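Side-chain contacts in N-alpha-acetyltransferase 35, NatC auxiliary subunit (Saccharomyces cerevisiae, PDB 6YGA), which serves as the auxiliary subunit of the NatC N-terminal acetyltransferase, which acetylates the N-terminal methionine of the L-A virus Gag protein: residues I228-V231 against H232-D235; N189-Q193 against D194-N198. One frame throughout, in Å; residues are numbered along the deposited sequence.

Interaction 1 is the C-terminal end of helix 215-231 and the turn that leads toward helix 235-238; interaction 2 is the entry into helix 193-209, earlier in the chain. The two lie about 12 Å apart, centre to centre. Interaction 1 is partly buried, four of its seven touching residues being enclosed; backbone bonds make its turn, and a histidine-aspartate bond ties its side chains together. Interaction 2 is a surface contact in which backbone bonds form the first turn and a few apolar touches lie against it, with Val196 its one buried touching residue. Each shapes one end of a helix, and together, through Gln193-Asp235 and Ile197-His232, they join helix 193-209 to the exit of helix 215-231.

Interaction 1: I228-V231 against H232-D235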
ATOM      1  N   ILE B 228      -7.437  25.528 -13.901  1.00 61.33           N
ATOM      2  CA  ILE B 228      -6.374  25.837 -14.857  1.00 59.68           C
ATOM      3  C   ILE B 228      -5.028  25.338 -14.341  1.00 58.10           C
ATOM      4  O   ILE B 228      -4.225  24.777 -15.096  1.00 55.27           O
ATOM      5  CB  ILE B 228      -6.344  27.349 -15.151  1.00 59.47           C
ATOM      6  CG1 ILE B 228      -7.572  27.753 -15.970  1.00 61.12           C
ATOM      7  CG2 ILE B 228      -5.055  27.740 -15.864  1.00 58.10           C
ATOM      8  CD1 ILE B 228      -7.617  29.219 -16.335  1.00 62.12           C
ATOM      9  N   CYS B 229      -4.767  25.524 -13.045  1.00 58.65           N
ATOM     10  CA  CYS B 229      -3.508  25.059 -12.472  1.00 59.83           C
ATOM     11  C   CYS B 229      -3.404  23.539 -12.516  1.00 59.61           C
ATOM     12  O   CYS B 229      -2.326  22.994 -12.776  1.00 61.02           O
ATOM     13  CB  CYS B 229      -3.370  25.562 -11.037  1.00 60.35           C
ATOM     14  SG  CYS B 229      -3.291  27.361 -10.886  1.00 63.45           S
ATOM     15  N   LEU B 230      -4.511  22.836 -12.261  1.00 59.86           N
ATOM     16  CA  LEU B 230      -4.475  21.376 -12.297  1.00 57.54           C
ATOM     17  C   LEU B 230      -4.222  20.869 -13.711  1.00 56.80           C
ATOM     18  O   LEU B 230      -3.559  19.842 -13.899  1.00 55.00           O
ATOM     19  CB  LEU B 230      -5.779  20.797 -11.744  1.00 57.63           C
ATOM     20  CG  LEU B 230      -6.105  21.093 -10.276  1.00 58.67           C
ATOM     21  CD1 LEU B 230      -7.550  20.733  -9.949  1.00 59.85           C
ATOM     22  CD2 LEU B 230      -5.148  20.351  -9.360  1.00 55.85           C
ATOM     23  N   VAL B 231      -4.749  21.573 -14.716  1.00 55.53           N
ATOM     24  CA  VAL B 231      -4.502  21.197 -16.103  1.00 56.06           C
ATOM     25  C   VAL B 231      -3.033  21.394 -16.462  1.00 55.91           C
ATOM     26  O   VAL B 231      -2.488  20.674 -17.309  1.00 56.31           O
ATOM     27  CB  VAL B 231      -5.433  22.000 -17.033  1.00 57.82           C
ATOM     28  CG1 VAL B 231      -5.123  21.705 -18.490  1.00 59.03           C
ATOM     29  CG2 VAL B 231      -6.885  21.679 -16.720  1.00 55.41           C
ATOM     30  N   HIS B 232      -2.363  22.339 -15.811  1.00 57.49           N
ATOM     31  CA  HIS B 232      -0.961  22.619 -16.086  1.00 60.24           C
ATOM     32  C   HIS B 232      -0.005  21.641 -15.419  1.00 57.98           C
ATOM     33  O   HIS B 232       1.210  21.800 -15.570  1.00 58.34           O
ATOM     34  CB  HIS B 232      -0.614  24.039 -15.642  1.00 63.76           C
ATOM     35  CG  HIS B 232      -0.885  25.079 -16.682  1.00 68.43           C
ATOM     36  ND1 HIS B 232      -0.046  25.293 -17.754  1.00 70.33           N
ATOM     37  CD2 HIS B 232      -1.896  25.970 -16.811  1.00 70.52           C
ATOM     38  CE1 HIS B 232      -0.531  26.268 -18.502  1.00 72.35           C
ATOM     39  NE2 HIS B 232      -1.652  26.697 -17.951  1.00 72.42           N
ATOM     40  N   LEU B 233      -0.509  20.646 -14.686  1.00 56.08           N
ATOM     41  CA  LEU B 233       0.393  19.733 -13.991  1.00 54.36           C
ATOM     42  C   LEU B 233       1.143  18.834 -14.962  1.00 55.37           C
ATOM     43  O   LEU B 233       2.217  18.323 -14.625  1.00 54.94           O
ATOM     44  CB  LEU B 233      -0.374  18.884 -12.977  1.00 50.92           C
ATOM     45  CG  LEU B 233      -0.757  19.579 -11.668  1.00 51.50           C
ATOM     46  CD1 LEU B 233      -1.568  18.646 -10.777  1.00 51.02           C
ATOM     47  CD2 LEU B 233       0.487  20.070 -10.949  1.00 49.87           C
ATOM     48  N   GLU B 234       0.605  18.628 -16.164  1.00 56.05           N
ATOM     49  CA  GLU B 234       1.291  17.786 -17.134  1.00 54.80           C
ATOM     50  C   GLU B 234       2.550  18.442 -17.691  1.00 53.54           C
ATOM     51  O   GLU B 234       3.352  17.753 -18.333  1.00 57.83           O
ATOM     52  CB  GLU B 234       0.344  17.418 -18.278  1.00 56.97           C
ATOM     53  CG  GLU B 234       0.072  18.544 -19.250  1.00 60.84           C
ATOM     54  CD  GLU B 234      -0.629  18.066 -20.504  1.00 63.42           C
ATOM     55  OE1 GLU B 234      -1.293  17.009 -20.450  1.00 63.75           O
ATOM     56  OE2 GLU B 234      -0.506  18.742 -21.548  1.00 65.26           O
ATOM     57  N   ASP B 235       2.751  19.743 -17.450  1.00 49.99           N
ATOM     58  CA  ASP B 235       3.948  20.414 -17.948  1.00 50.87           C
ATOM     59  C   ASP B 235       5.218  19.811 -17.358  1.00 51.10           C
ATOM     60  O   ASP B 235       6.274  19.841 -17.999  1.00 50.80           O
ATOM     61  CB  ASP B 235       3.892  21.915 -17.640  1.00 52.31           C
ATOM     62  CG  ASP B 235       2.703  22.612 -18.284  1.00 57.11           C
ATOM     63  OD1 ASP B 235       2.195  22.128 -19.318  1.00 58.17           O
ATOM     64  OD2 ASP B 235       2.280  23.660 -17.752  1.00 59.34           O
TER
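The backbone N of His232 is shared by two carbonyls of the last helical turn: it bonds to Ile228 O at 3.1 Å and, more weakly, to Cys229 O at 3.1 Å. Such a bifurcated bond fits the C-terminal end of helix 215-231, where the alpha-helical pattern changes to shorter i to i+3 spacing. Leu233 N continues this with a fairly straight bond to Leu230 O at 3.3 Å, although the donor stands above the carbonyl plane.

The histidine suits this exit because it has both a flat ring to pack and an N-H to give. Its CD2 edge lies 3.7 Å from Ile228 CG2, which sits near the ring plane. That methyl is anti to the isoleucine's backbone N (CG1 has chi1 -70°), which brings it alongside the ring while CD1 leads away. Ile228 O also meets the ring at this edge, 3.1 Å from His232 CD2. His246 stacks with the ring.

Among the leucines, Leu230 CD2 and Leu233 CD1 meet loosely at 4.2 Å; Leu230 also packs on Phe300 and Leu303 of helix 298-311, and Leu233 on Leu247. Branched apolar side chains suit these buried positions. Glu234 turns its carboxylate to Tyr157, while Asp235 OD1 accepts from Gln193. The other aspartate oxygen fixes the rotation of the imidazole: His232 ND1 donates to Asp235 OD2 at 2.8 Å, where OD2 accepts with its syn lone pair and lies only 2° out of the ring plane.

Interaction 2: N189-Q193 against D194-N198; sequences NLPGQ and DVVIN
Pro191 and Val195 provide the first apolar touch at the start of helix 193-209, with proline CB 3.8 Å from Val195 CB. The proline ring also meets Val196 CG2 through CG at 4.2 Å, the two side chains crossing at about a right angle. A rigid ring suits the residue before the N-cap, since it covers the first turn while its fixed phi limits the approach of the chain.

A second packing contact runs along the helix, through the aliphatic part of Gln193. Gln193 and Ile197 lie side by side, and Gln193 CG touches Ile197 CD1 at 3.6 Å. With CG anti to the backbone N (chi1 -171°) and the chain extended beyond it, the glutamine lays its CG and the amide carbon CD beside the end of the isoleucine and carries its amide onward.

The backbone bonds are helical i to i+4 links. Gly192, the N-cap, offers its carbonyl O to Val196 N at 3.3 Å, with the donor in the carbonyl plane; Gln193 O receives Ile197 N at 3.0 Å.

Farther out, Gln193 NE2 bonds to Asp235, beyond helix 215-231. Val196 and Ile197 pack on Val231 of that helix, and Val196 also meets Tyr157 of helix 142-167.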
ATOM      1  N   ASN B 189     -10.382  11.902 -28.987  1.00104.19           N
ATOM      2  CA  ASN B 189     -11.473  12.865 -29.097  1.00 94.07           C
ATOM      3  C   ASN B 189     -11.360  13.981 -28.065  1.00 85.73           C
ATOM      4  O   ASN B 189     -11.765  15.116 -28.341  1.00 86.58           O
ATOM      5  CB  ASN B 189     -12.819  12.155 -28.963  1.00 89.87           C
ATOM      6  CG  ASN B 189     -13.074  11.161 -30.083  1.00 87.95           C
ATOM      7  OD1 ASN B 189     -12.578  11.321 -31.198  1.00 87.76           O
ATOM      8  ND2 ASN B 189     -13.861  10.132 -29.791  1.00 88.14           N
ATOM      9  N   LEU B 190     -10.829  13.688 -26.886  1.00 78.34           N
ATOM     10  CA  LEU B 190     -10.688  14.715 -25.861  1.00 74.05           C
ATOM     11  C   LEU B 190      -9.667  15.753 -26.317  1.00 73.63           C
ATOM     12  O   LEU B 190      -8.574  15.383 -26.764  1.00 74.55           O
ATOM     13  CB  LEU B 190     -10.268  14.091 -24.531  1.00 72.77           C
ATOM     14  CG  LEU B 190     -10.536  14.921 -23.273  1.00 72.98           C
ATOM     15  CD1 LEU B 190     -10.878  14.023 -22.094  1.00 69.63           C
ATOM     16  CD2 LEU B 190      -9.351  15.807 -22.939  1.00 75.33           C
ATOM     17  N   PRO B 191      -9.977  17.043 -26.224  1.00 74.43           N
ATOM     18  CA  PRO B 191      -9.102  18.065 -26.810  1.00 75.27           C
ATOM     19  C   PRO B 191      -7.776  18.175 -26.073  1.00 72.32           C
ATOM     20  O   PRO B 191      -7.591  17.672 -24.962  1.00 72.43           O
ATOM     21  CB  PRO B 191      -9.922  19.351 -26.676  1.00 76.83           C
ATOM     22  CG  PRO B 191     -10.828  19.096 -25.524  1.00 76.24           C
ATOM     23  CD  PRO B 191     -11.172  17.635 -25.599  1.00 74.86           C
ATOM     24  N   GLY B 192      -6.838  18.861 -26.726  1.00 72.74           N
ATOM     25  CA  GLY B 192      -5.517  19.067 -26.173  1.00 70.47           C
ATOM     26  C   GLY B 192      -5.498  20.125 -25.087  1.00 67.52           C
ATOM     27  O   GLY B 192      -6.504  20.759 -24.770  1.00 68.53           O
ATOM     28  N   GLN B 193      -4.308  20.316 -24.513  1.00 64.15           N
ATOM     29  CA  GLN B 193      -4.173  21.221 -23.374  1.00 62.30           C
ATOM     30  C   GLN B 193      -4.513  22.656 -23.755  1.00 65.70           C
ATOM     31  O   GLN B 193      -5.145  23.378 -22.974  1.00 66.29           O
ATOM     32  CB  GLN B 193      -2.756  21.143 -22.809  1.00 59.95           C
ATOM     33  CG  GLN B 193      -2.574  21.880 -21.493  1.00 59.35           C
ATOM     34  CD  GLN B 193      -1.116  22.123 -21.160  1.00 58.96           C
ATOM     35  OE1 GLN B 193      -0.338  22.564 -22.006  1.00 59.86           O
ATOM     36  NE2 GLN B 193      -0.737  21.836 -19.921  1.00 56.76           N
ATOM     37  N   ASP B 194      -4.106  23.090 -24.950  1.00 68.38           N
ATOM     38  CA  ASP B 194      -4.344  24.472 -25.353  1.00 72.99           C
ATOM     39  C   ASP B 194      -5.835  24.783 -25.408  1.00 73.82           C
ATOM     40  O   ASP B 194      -6.268  25.857 -24.975  1.00 73.68           O
ATOM     41  CB  ASP B 194      -3.689  24.743 -26.708  1.00 79.44           C
ATOM     42  CG  ASP B 194      -2.193  24.496 -26.692  1.00 83.31           C
ATOM     43  OD1 ASP B 194      -1.552  24.770 -25.655  1.00 83.31           O
ATOM     44  OD2 ASP B 194      -1.657  24.026 -27.717  1.00 86.36           O
ATOM     45  N   VAL B 195      -6.636  23.849 -25.926  1.00 74.14           N
ATOM     46  CA  VAL B 195      -8.077  24.068 -26.016  1.00 74.77           C
ATOM     47  C   VAL B 195      -8.693  24.162 -24.626  1.00 72.16           C
ATOM     48  O   VAL B 195      -9.551  25.014 -24.367  1.00 72.79           O
ATOM     49  CB  VAL B 195      -8.730  22.954 -26.854  1.00 74.30           C
ATOM     50  CG1 VAL B 195     -10.239  23.148 -26.923  1.00 75.04           C
ATOM     51  CG2 VAL B 195      -8.129  22.922 -28.253  1.00 75.01           C
ATOM     52  N   VAL B 196      -8.253  23.299 -23.707  1.00 69.58           N
ATOM     53  CA  VAL B 196      -8.819  23.286 -22.361  1.00 68.33           C
ATOM     54  C   VAL B 196      -8.490  24.578 -21.622  1.00 69.48           C
ATOM     55  O   VAL B 196      -9.355  25.169 -20.964  1.00 69.97           O
ATOM     56  CB  VAL B 196      -8.323  22.045 -21.594  1.00 64.05           C
ATOM     57  CG1 VAL B 196      -8.857  22.045 -20.171  1.00 61.45           C
ATOM     58  CG2 VAL B 196      -8.737  20.774 -22.323  1.00 64.00           C
ATOM     59  N   ILE B 197      -7.242  25.043 -21.719  1.00 71.23           N
ATOM     60  CA  ILE B 197      -6.858  26.273 -21.032  1.00 71.95           C
ATOM     61  C   ILE B 197      -7.579  27.471 -21.636  1.00 75.06           C
ATOM     62  O   ILE B 197      -8.030  28.369 -20.915  1.00 76.80           O
ATOM     63  CB  ILE B 197      -5.330  26.450 -21.067  1.00 71.10           C
ATOM     64  CG1 ILE B 197      -4.645  25.275 -20.377  1.00 69.56           C
ATOM     65  CG2 ILE B 197      -4.919  27.753 -20.398  1.00 72.06           C
ATOM     66  CD1 ILE B 197      -3.147  25.285 -20.536  1.00 70.42           C
ATOM     67  N   ASN B 198      -7.706  27.502 -22.966  1.00 78.18           N
ATOM     68  CA  ASN B 198      -8.444  28.585 -23.609  1.00 83.94           C
ATOM     69  C   ASN B 198      -9.914  28.561 -23.209  1.00 82.46           C
ATOM     70  O   ASN B 198     -10.512  29.614 -22.958  1.00 85.01           O
ATOM     71  CB  ASN B 198      -8.299  28.495 -25.129  1.00 90.46           C
ATOM     72  CG  ASN B 198      -6.899  28.845 -25.604  1.00 96.19           C
ATOM     73  OD1 ASN B 198      -6.122  29.467 -24.881  1.00 98.38           O
ATOM     74  ND2 ASN B 198      -6.577  28.452 -26.833  1.00 98.78           N
TER